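Local coordinates for uncharacterized protein (Nostoc punctiforme, PDB 2QDR) that is of unknown function but, with its double-stranded beta-helix (cupin) fold, is possibly a dioxygenase, at residues F102-F116 / H132-W146. Numbering follows the deposited sequence.
Sequences FEAPSGIFTADLEIF and HSYSFIPAGVRIGSW
Trp146 and the run from Phe102 to Ala104 meet at one end of a long antiparallel pairing in a double-stranded beta-helix of the cupin clan, a clear case of two segments that stay in register from one sheet into another. Over one face of the indole lie both Ala104 CB, in a CH-pi contact 3.7 Å from the centroid of the five-membered ring, and the Phe102 ring, whose edge is turned to the six-membered ring in a T-shaped pair with the planes at 61°. The indole is folded back over these partners by a chi1 of 59°, which sets CG between the backbone N and the carbonyl carbon. A serine in place of Trp146 would probably leave Phe102 and Ala104 without the face they pack on and open a gap beside Phe109, whose CZ approaches Trp146 CZ2. Backbone bonds run both ways between Ala104 and Trp146, and again between Gly107 and Ile143.

Where the two segments bend, a type II turn from Pro138 to Val141 is held from across the contact: Ala139 N donates to Asp112 OD1 (2.8 Å) on the anti side of the carboxylate, and Gly140 N to Phe109 O. A water lies within hydrogen-bonding distance of both Ala111 O and Ile137 O.

Strands 113-116 and 133-137 then pair regularly. On one face Ile115 CD1 meets Ile137 CD1 at 4.0 Å; on the other, Glu114 CG packs against Phe136 CD2. Just beyond the end of strand 133-137, Phe116 CZ reaches His132 CB. Tyr134 OH donates to Glu114 OE1, which lies in the plane of the phenol ring at its edge, with the carboxylate turned 71° from that plane. Charged groups from strands 205-212 and 279-285 help to position this polar cluster: Arg211 and Arg284 form salt bridges with Glu114 OE2, and Arg211 NE also bonds to Tyr134 OH.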
ATOM      1  N   PHE A 102      31.147  16.409  38.032  1.00 62.32           N
ATOM      2  CA  PHE A 102      29.918  17.185  38.225  1.00 62.26           C
ATOM      3  C   PHE A 102      28.873  16.305  38.886  1.00 62.59           C
ATOM      4  O   PHE A 102      28.693  15.155  38.494  1.00 63.02           O
ATOM      5  CB  PHE A 102      29.391  17.740  36.902  1.00 61.61           C
ATOM      6  CG  PHE A 102      28.142  18.568  37.038  1.00 61.46           C
ATOM      7  CD1 PHE A 102      28.221  19.927  37.317  1.00 61.88           C
ATOM      8  CD2 PHE A 102      26.885  17.996  36.867  1.00 61.57           C
ATOM      9  CE1 PHE A 102      27.074  20.699  37.443  1.00 60.51           C
ATOM     10  CE2 PHE A 102      25.733  18.760  36.988  1.00 61.18           C
ATOM     11  CZ  PHE A 102      25.830  20.118  37.278  1.00 62.02           C
ATOM     12  N   GLU A 103      28.210  16.854  39.900  1.00 62.78           N
ATOM     13  CA  GLU A 103      27.195  16.135  40.651  1.00 62.89           C
ATOM     14  C   GLU A 103      26.256  17.178  41.256  1.00 61.71           C
ATOM     15  O   GLU A 103      26.710  18.073  41.970  1.00 62.41           O
ATOM     16  CB  GLU A 103      27.861  15.243  41.694  1.00 62.38           C
ATOM     17  CG  GLU A 103      26.910  14.334  42.444  1.00 65.03           C
ATOM     18  CD  GLU A 103      27.630  13.280  43.280  1.00 64.84           C
ATOM     19  OE1 GLU A 103      28.873  13.338  43.417  1.00 65.12           O
ATOM     20  OE2 GLU A 103      26.941  12.378  43.798  1.00 69.66           O
ATOM     21  N   ALA A 104      24.970  17.081  40.916  1.00 60.83           N
ATOM     22  CA  ALA A 104      23.943  18.009  41.383  1.00 61.03           C
ATOM     23  C   ALA A 104      22.840  17.273  42.150  1.00 61.60           C
ATOM     24  O   ALA A 104      22.610  16.073  41.922  1.00 60.76           O
ATOM     25  CB  ALA A 104      23.357  18.777  40.203  1.00 60.95           C
ATOM     26  N   PRO A 105      22.140  17.994  43.050  1.00 61.87           N
ATOM     27  CA  PRO A 105      21.086  17.382  43.836  1.00 62.01           C
ATOM     28  C   PRO A 105      19.778  17.310  43.067  1.00 61.93           C
ATOM     29  O   PRO A 105      19.644  17.893  41.986  1.00 61.18           O
ATOM     30  CB  PRO A 105      20.950  18.340  45.015  1.00 62.08           C
ATOM     31  CG  PRO A 105      21.232  19.660  44.425  1.00 61.91           C
ATOM     32  CD  PRO A 105      22.269  19.430  43.366  1.00 61.98           C
ATOM     33  N   SER A 106      18.829  16.587  43.654  1.00 62.23           N
ATOM     34  CA  SER A 106      17.506  16.413  43.101  1.00 61.53           C
ATOM     35  C   SER A 106      16.717  17.691  43.322  1.00 60.77           C
ATOM     36  O   SER A 106      17.068  18.503  44.183  1.00 60.51           O
ATOM     37  CB  SER A 106      16.802  15.250  43.795  1.00 61.76           C
ATOM     38  OG  SER A 106      16.695  15.490  45.193  1.00 63.65           O
ATOM     39  N   GLY A 107      15.645  17.849  42.557  1.00 60.28           N
ATOM     40  CA  GLY A 107      14.781  19.019  42.661  1.00 60.76           C
ATOM     41  C   GLY A 107      14.017  19.248  41.390  1.00 60.93           C
ATOM     42  O   GLY A 107      13.909  18.346  40.561  1.00 62.79           O
ATOM     43  N   ILE A 108      13.478  20.454  41.254  1.00 60.65           N
ATOM     44  CA  ILE A 108      12.712  20.854  40.075  1.00 60.71           C
ATOM     45  C   ILE A 108      13.353  22.078  39.472  1.00 61.35           C
ATOM     46  O   ILE A 108      14.316  22.618  40.025  1.00 61.84           O
ATOM     47  CB  ILE A 108      11.219  21.165  40.409  1.00 60.24           C
ATOM     48  CG1 ILE A 108      11.073  22.350  41.391  1.00 61.76           C
ATOM     49  CG2 ILE A 108      10.547  19.929  40.960  1.00 60.52           C
ATOM     50  CD1 ILE A 108       9.633  22.733  41.698  1.00 60.95           C
ATOM     51  N   PHE A 109      12.824  22.484  38.322  1.00 61.76           N
ATOM     52  CA  PHE A 109      13.249  23.686  37.639  1.00 61.42           C
ATOM     53  C   PHE A 109      11.976  24.498  37.372  1.00 61.16           C
ATOM     54  O   PHE A 109      10.920  23.926  37.109  1.00 61.84           O
ATOM     55  CB  PHE A 109      14.020  23.353  36.378  1.00 61.07           C
ATOM     56  CG  PHE A 109      15.248  22.534  36.631  1.00 61.91           C
ATOM     57  CD1 PHE A 109      16.426  23.140  37.071  1.00 63.25           C
ATOM     58  CD2 PHE A 109      15.246  21.163  36.418  1.00 64.15           C
ATOM     59  CE1 PHE A 109      17.577  22.393  37.307  1.00 61.80           C
ATOM     60  CE2 PHE A 109      16.400  20.402  36.648  1.00 62.55           C
ATOM     61  CZ  PHE A 109      17.564  21.019  37.096  1.00 61.17           C
ATOM     62  N   THR A 110      12.077  25.824  37.447  1.00 60.56           N
ATOM     63  CA  THR A 110      10.930  26.723  37.229  1.00 59.67           C
ATOM     64  C   THR A 110      10.495  26.905  35.761  1.00 60.16           C
ATOM     65  O   THR A 110       9.564  27.666  35.499  1.00 60.33           O
ATOM     66  CB  THR A 110      11.219  28.132  37.835  1.00 59.72           C
ATOM     67  OG1 THR A 110      12.400  28.683  37.241  1.00 59.39           O
ATOM     68  CG2 THR A 110      11.407  28.060  39.349  1.00 57.57           C
ATOM     69  N   ALA A 111      11.143  26.214  34.814  1.00 60.05           N
ATOM     70  CA  ALA A 111      10.819  26.324  33.394  1.00 60.53           C
ATOM     71  C   ALA A 111      11.049  25.009  32.681  1.00 60.37           C
ATOM     72  O   ALA A 111      11.793  24.155  33.171  1.00 60.52           O
ATOM     73  CB  ALA A 111      11.682  27.393  32.770  1.00 61.31           C
ATOM     74  N   ASP A 112      10.400  24.849  31.531  1.00 60.13           N
ATOM     75  CA  ASP A 112      10.568  23.646  30.722  1.00 60.61           C
ATOM     76  C   ASP A 112      12.037  23.586  30.278  1.00 60.43           C
ATOM     77  O   ASP A 112      12.593  24.610  29.849  1.00 60.55           O
ATOM     78  CB  ASP A 112       9.645  23.630  29.497  1.00 60.38           C
ATOM     79  CG  ASP A 112       8.172  23.604  29.855  1.00 58.81           C
ATOM     80  OD1 ASP A 112       7.823  23.436  31.042  1.00 58.40           O
ATOM     81  OD2 ASP A 112       7.357  23.758  28.927  1.00 60.03           O
ATOM     82  N   LEU A 113      12.649  22.403  30.410  1.00 59.04           N
ATOM     83  CA  LEU A 113      14.054  22.165  30.079  1.00 58.95           C
ATOM     84  C   LEU A 113      14.269  20.985  29.124  1.00 59.64           C
ATOM     85  O   LEU A 113      13.803  19.890  29.403  1.00 59.80           O
ATOM     86  CB  LEU A 113      14.828  21.918  31.385  1.00 58.04           C
ATOM     87  CG  LEU A 113      16.293  21.438  31.385  1.00 59.31           C
ATOM     88  CD1 LEU A 113      17.214  22.279  30.502  1.00 62.75           C
ATOM     89  CD2 LEU A 113      16.818  21.406  32.812  1.00 59.99           C
ATOM     90  N   GLU A 114      14.963  21.213  28.007  1.00 60.05           N
ATOM     91  CA  GLU A 114      15.268  20.141  27.066  1.00 61.65           C
ATOM     92  C   GLU A 114      16.771  19.958  27.120  1.00 61.77           C
ATOM     93  O   GLU A 114      17.516  20.932  27.246  1.00 60.47           O
ATOM     94  CB  GLU A 114      14.822  20.434  25.653  1.00 60.70           C
ATOM     95  CG  GLU A 114      13.470  21.053  25.605  1.00 63.84           C
ATOM     96  CD  GLU A 114      12.826  20.975  24.246  1.00 62.65           C
ATOM     97  OE1 GLU A 114      12.839  19.896  23.616  1.00 58.51           O
ATOM     98  OE2 GLU A 114      12.248  21.990  23.843  1.00 63.42           O
ATOM     99  N   ILE A 115      17.194  18.701  27.021  1.00 62.15           N
ATOM    100  CA  ILE A 115      18.582  18.302  27.095  1.00 62.32           C
ATOM    101  C   ILE A 115      18.875  17.334  25.974  1.00 61.40           C
ATOM    102  O   ILE A 115      18.096  16.419  25.777  1.00 61.99           O
ATOM    103  CB  ILE A 115      18.821  17.617  28.465  1.00 61.84           C
ATOM    104  CG1 ILE A 115      18.605  18.618  29.604  1.00 62.83           C
ATOM    105  CG2 ILE A 115      20.216  16.992  28.602  1.00 63.18           C
ATOM    106  CD1 ILE A 115      18.752  18.017  30.974  1.00 64.23           C
ATOM    107  N   PHE A 116      19.987  17.538  25.266  1.00 60.95           N
ATOM    108  CA  PHE A 116      20.426  16.653  24.188  1.00 60.37           C
ATOM    109  C   PHE A 116      21.942  16.508  24.294  1.00 60.05           C
ATOM    110  O   PHE A 116      22.660  17.487  24.123  1.00 60.54           O
ATOM    111  CB  PHE A 116      20.025  17.168  22.812  1.00 59.83           C
ATOM    112  CG  PHE A 116      20.403  16.228  21.703  1.00 59.58           C
ATOM    113  CD1 PHE A 116      19.571  15.175  21.371  1.00 59.68           C
ATOM    114  CD2 PHE A 116      21.597  16.377  21.012  1.00 59.69           C
ATOM    115  CE1 PHE A 116      19.910  14.290  20.356  1.00 60.20           C
ATOM    116  CE2 PHE A 116      21.952  15.499  20.000  1.00 58.11           C
ATOM    117  CZ  PHE A 116      21.099  14.454  19.664  1.00 58.75           C
ATOM    118  N   HIS A 132      23.935  11.376  22.163  1.00 62.71           N
ATOM    119  CA  HIS A 132      22.672  11.628  21.429  1.00 62.11           C
ATOM    120  C   HIS A 132      21.390  11.198  22.189  1.00 61.64           C
ATOM    121  O   HIS A 132      20.340  10.978  21.578  1.00 60.07           O
ATOM    122  CB  HIS A 132      22.759  11.022  20.010  1.00 61.70           C
ATOM    123  CG  HIS A 132      23.811  11.653  19.147  1.00 63.98           C
ATOM    124  ND1 HIS A 132      23.646  11.813  17.791  1.00 66.81           N
ATOM    125  CD2 HIS A 132      24.978  12.273  19.453  1.00 66.23           C
ATOM    126  CE1 HIS A 132      24.717  12.400  17.285  1.00 68.49           C
ATOM    127  NE2 HIS A 132      25.537  12.699  18.276  1.00 64.41           N
ATOM    128  N   SER A 133      21.478  11.095  23.517  1.00 62.08           N
ATOM    129  CA  SER A 133      20.312  10.765  24.332  1.00 62.74           C
ATOM    130  C   SER A 133      19.612  12.106  24.578  1.00 61.70           C
ATOM    131  O   SER A 133      20.264  13.152  24.601  1.00 61.89           O
ATOM    132  CB  SER A 133      20.689  10.048  25.616  1.00 62.66           C
ATOM    133  OG  SER A 133      21.285   8.800  25.311  1.00 66.05           O
ATOM    134  N   TYR A 134      18.296  12.056  24.739  1.00 60.51           N
ATOM    135  CA  TYR A 134      17.460  13.233  24.909  1.00 59.78           C
ATOM    136  C   TYR A 134      16.516  13.129  26.071  1.00 60.35           C
ATOM    137  O   TYR A 134      16.060  12.039  26.402  1.00 60.02           O
ATOM    138  CB  TYR A 134      16.612  13.427  23.630  1.00 60.29           C
ATOM    139  CG  TYR A 134      15.534  14.495  23.711  1.00 59.44           C
ATOM    140  CD1 TYR A 134      15.860  15.837  23.618  1.00 59.49           C
ATOM    141  CD2 TYR A 134      14.191  14.156  23.883  1.00 60.26           C
ATOM    142  CE1 TYR A 134      14.898  16.818  23.720  1.00 59.65           C
ATOM    143  CE2 TYR A 134      13.213  15.133  23.971  1.00 61.02           C
ATOM    144  CZ  TYR A 134      13.573  16.468  23.890  1.00 62.56           C
ATOM    145  OH  TYR A 134      12.626  17.468  23.965  1.00 58.48           O
ATOM    146  N   SER A 135      16.210  14.279  26.666  1.00 61.68           N
ATOM    147  CA  SER A 135      15.251  14.365  27.756  1.00 62.50           C
ATOM    148  C   SER A 135      14.509  15.689  27.713  1.00 63.22           C
ATOM    149  O   SER A 135      15.105  16.716  27.380  1.00 64.59           O
ATOM    150  CB  SER A 135      15.908  14.232  29.130  1.00 62.16           C
ATOM    151  OG  SER A 135      14.932  14.440  30.150  1.00 61.03           O
ATOM    152  N   PHE A 136      13.210  15.632  28.016  1.00 63.11           N
ATOM    153  CA  PHE A 136      12.340  16.805  28.123  1.00 63.18           C
ATOM    154  C   PHE A 136      11.817  16.769  29.553  1.00 61.98           C
ATOM    155  O   PHE A 136      11.106  15.836  29.926  1.00 60.21           O
ATOM    156  CB  PHE A 136      11.156  16.822  27.159  1.00 64.56           C
ATOM    157  CG  PHE A 136      10.290  18.043  27.324  1.00 63.20           C
ATOM    158  CD1 PHE A 136       9.247  18.067  28.236  1.00 65.14           C
ATOM    159  CD2 PHE A 136      10.545  19.182  26.589  1.00 67.57           C
ATOM    160  CE1 PHE A 136       8.467  19.206  28.404  1.00 65.54           C
ATOM    161  CE2 PHE A 136       9.762  20.332  26.745  1.00 66.93           C
ATOM    162  CZ  PHE A 136       8.723  20.337  27.652  1.00 64.58           C
ATOM    163  N   ILE A 137      12.155  17.791  30.325  1.00 61.87           N
ATOM    164  CA  ILE A 137      11.766  17.907  31.714  1.00 62.36           C
ATOM    165  C   ILE A 137      10.797  19.083  31.846  1.00 61.07           C
ATOM    166  O   ILE A 137      11.234  20.237  31.872  1.00 60.89           O
ATOM    167  CB  ILE A 137      13.007  18.116  32.611  1.00 62.64           C
ATOM    168  CG1 ILE A 137      14.051  17.024  32.334  1.00 63.26           C
ATOM    169  CG2 ILE A 137      12.594  18.164  34.100  1.00 63.03           C
ATOM    170  CD1 ILE A 137      15.383  17.255  32.997  1.00 64.33           C
ATOM    171  N   PRO A 138       9.478  18.804  31.914  1.00 59.92           N
ATOM    172  CA  PRO A 138       8.519  19.901  32.052  1.00 59.50           C
ATOM    173  C   PRO A 138       8.725  20.631  33.360  1.00 59.04           C
ATOM    174  O   PRO A 138       9.231  20.037  34.316  1.00 59.83           O
ATOM    175  CB  PRO A 138       7.147  19.207  32.057  1.00 59.54           C
ATOM    176  CG  PRO A 138       7.382  17.798  31.707  1.00 58.50           C
ATOM    177  CD  PRO A 138       8.817  17.490  31.881  1.00 58.99           C
ATOM    178  N   ALA A 139       8.361  21.907  33.382  1.00 59.15           N
ATOM    179  CA  ALA A 139       8.502  22.729  34.572  1.00 58.14           C
ATOM    180  C   ALA A 139       7.711  22.098  35.687  1.00 57.95           C
ATOM    181  O   ALA A 139       6.566  21.714  35.475  1.00 58.67           O
ATOM    182  CB  ALA A 139       7.999  24.135  34.320  1.00 58.38           C
ATOM    183  N   GLY A 140       8.338  21.941  36.848  1.00 58.49           N
ATOM    184  CA  GLY A 140       7.686  21.360  38.019  1.00 58.80           C
ATOM    185  C   GLY A 140       7.900  19.875  38.229  1.00 59.19           C
ATOM    186  O   GLY A 140       7.576  19.364  39.296  1.00 59.62           O
ATOM    187  N   VAL A 141       8.423  19.170  37.227  1.00 59.16           N
ATOM    188  CA  VAL A 141       8.676  17.738  37.347  1.00 59.49           C
ATOM    189  C   VAL A 141       9.987  17.537  38.069  1.00 59.70           C
ATOM    190  O   VAL A 141      10.988  18.123  37.683  1.00 59.85           O
ATOM    191  CB  VAL A 141       8.737  17.026  35.970  1.00 59.82           C
ATOM    192  CG1 VAL A 141       9.160  15.544  36.117  1.00 55.97           C
ATOM    193  CG2 VAL A 141       7.386  17.163  35.252  1.00 60.66           C
ATOM    194  N   ARG A 142       9.970  16.693  39.098  1.00 60.86           N
ATOM    195  CA  ARG A 142      11.160  16.393  39.893  1.00 62.34           C
ATOM    196  C   ARG A 142      12.092  15.400  39.221  1.00 61.69           C
ATOM    197  O   ARG A 142      11.661  14.384  38.689  1.00 60.73           O
ATOM    198  CB  ARG A 142      10.787  15.827  41.268  1.00 63.54           C
ATOM    199  CG  ARG A 142      11.973  15.536  42.199  1.00 65.30           C
ATOM    200  CD  ARG A 142      11.476  14.957  43.501  1.00 65.86           C
ATOM    201  NE  ARG A 142      12.577  14.589  44.398  1.00 70.32           N
ATOM    202  CZ  ARG A 142      13.314  13.479  44.303  1.00 70.72           C
ATOM    203  NH1 ARG A 142      13.130  12.583  43.324  1.00 75.73           N
ATOM    204  NH2 ARG A 142      14.282  13.278  45.189  1.00 70.38           N
ATOM    205  N   ILE A 143      13.380  15.712  39.316  1.00 62.51           N
ATOM    206  CA  ILE A 143      14.469  14.923  38.789  1.00 63.26           C
ATOM    207  C   ILE A 143      15.273  14.540  39.992  1.00 63.89           C
ATOM    208  O   ILE A 143      15.382  15.335  40.917  1.00 65.15           O
ATOM    209  CB  ILE A 143      15.372  15.738  37.843  1.00 63.77           C
ATOM    210  CG1 ILE A 143      14.571  16.290  36.660  1.00 65.20           C
ATOM    211  CG2 ILE A 143      16.565  14.908  37.329  1.00 65.52           C
ATOM    212  CD1 ILE A 143      13.924  15.230  35.772  1.00 67.70           C
ATOM    213  N   GLY A 144      15.836  13.334  39.996  1.00 63.18           N
ATOM    214  CA  GLY A 144      16.664  12.878  41.111  1.00 62.67           C
ATOM    215  C   GLY A 144      18.061  13.484  40.994  1.00 62.79           C
ATOM    216  O   GLY A 144      18.284  14.371  40.160  1.00 61.51           O
ATOM    217  N   SER A 145      18.998  13.022  41.833  1.00 63.00           N
ATOM    218  CA  SER A 145      20.383  13.501  41.784  1.00 62.80           C
ATOM    219  C   SER A 145      20.934  13.195  40.398  1.00 62.82           C
ATOM    220  O   SER A 145      20.665  12.118  39.856  1.00 62.07           O
ATOM    221  CB  SER A 145      21.305  12.812  42.802  1.00 62.58           C
ATOM    222  OG  SER A 145      20.886  12.964  44.143  1.00 64.76           O
ATOM    223  N   TRP A 146      21.695  14.127  39.831  1.00 62.79           N
ATOM    224  CA  TRP A 146      22.254  13.926  38.494  1.00 63.61           C
ATOM    225  C   TRP A 146      23.759  14.230  38.460  1.00 62.03           C
ATOM    226  O   TRP A 146      24.241  15.052  39.232  1.00 62.19           O
ATOM    227  CB  TRP A 146      21.407  14.677  37.435  1.00 66.38           C
ATOM    228  CG  TRP A 146      21.266  16.139  37.593  1.00 68.44           C
ATOM    229  CD1 TRP A 146      20.561  16.799  38.560  1.00 71.80           C
ATOM    230  CD2 TRP A 146      21.735  17.135  36.689  1.00 67.90           C
ATOM    231  NE1 TRP A 146      20.627  18.153  38.353  1.00 72.47           N
ATOM    232  CE2 TRP A 146      21.336  18.386  37.204  1.00 72.09           C
ATOM    233  CE3 TRP A 146      22.487  17.096  35.511  1.00 70.27           C
ATOM    234  CZ2 TRP A 146      21.669  19.593  36.580  1.00 72.55           C
ATOM    235  CZ3 TRP A 146      22.812  18.289  34.888  1.00 71.15           C
ATOM    236  CH2 TRP A 146      22.405  19.524  35.426  1.00 71.15           C
TER
HETATM  237  O   HOH W   1      11.996  21.645  34.132  1.00 65.59           O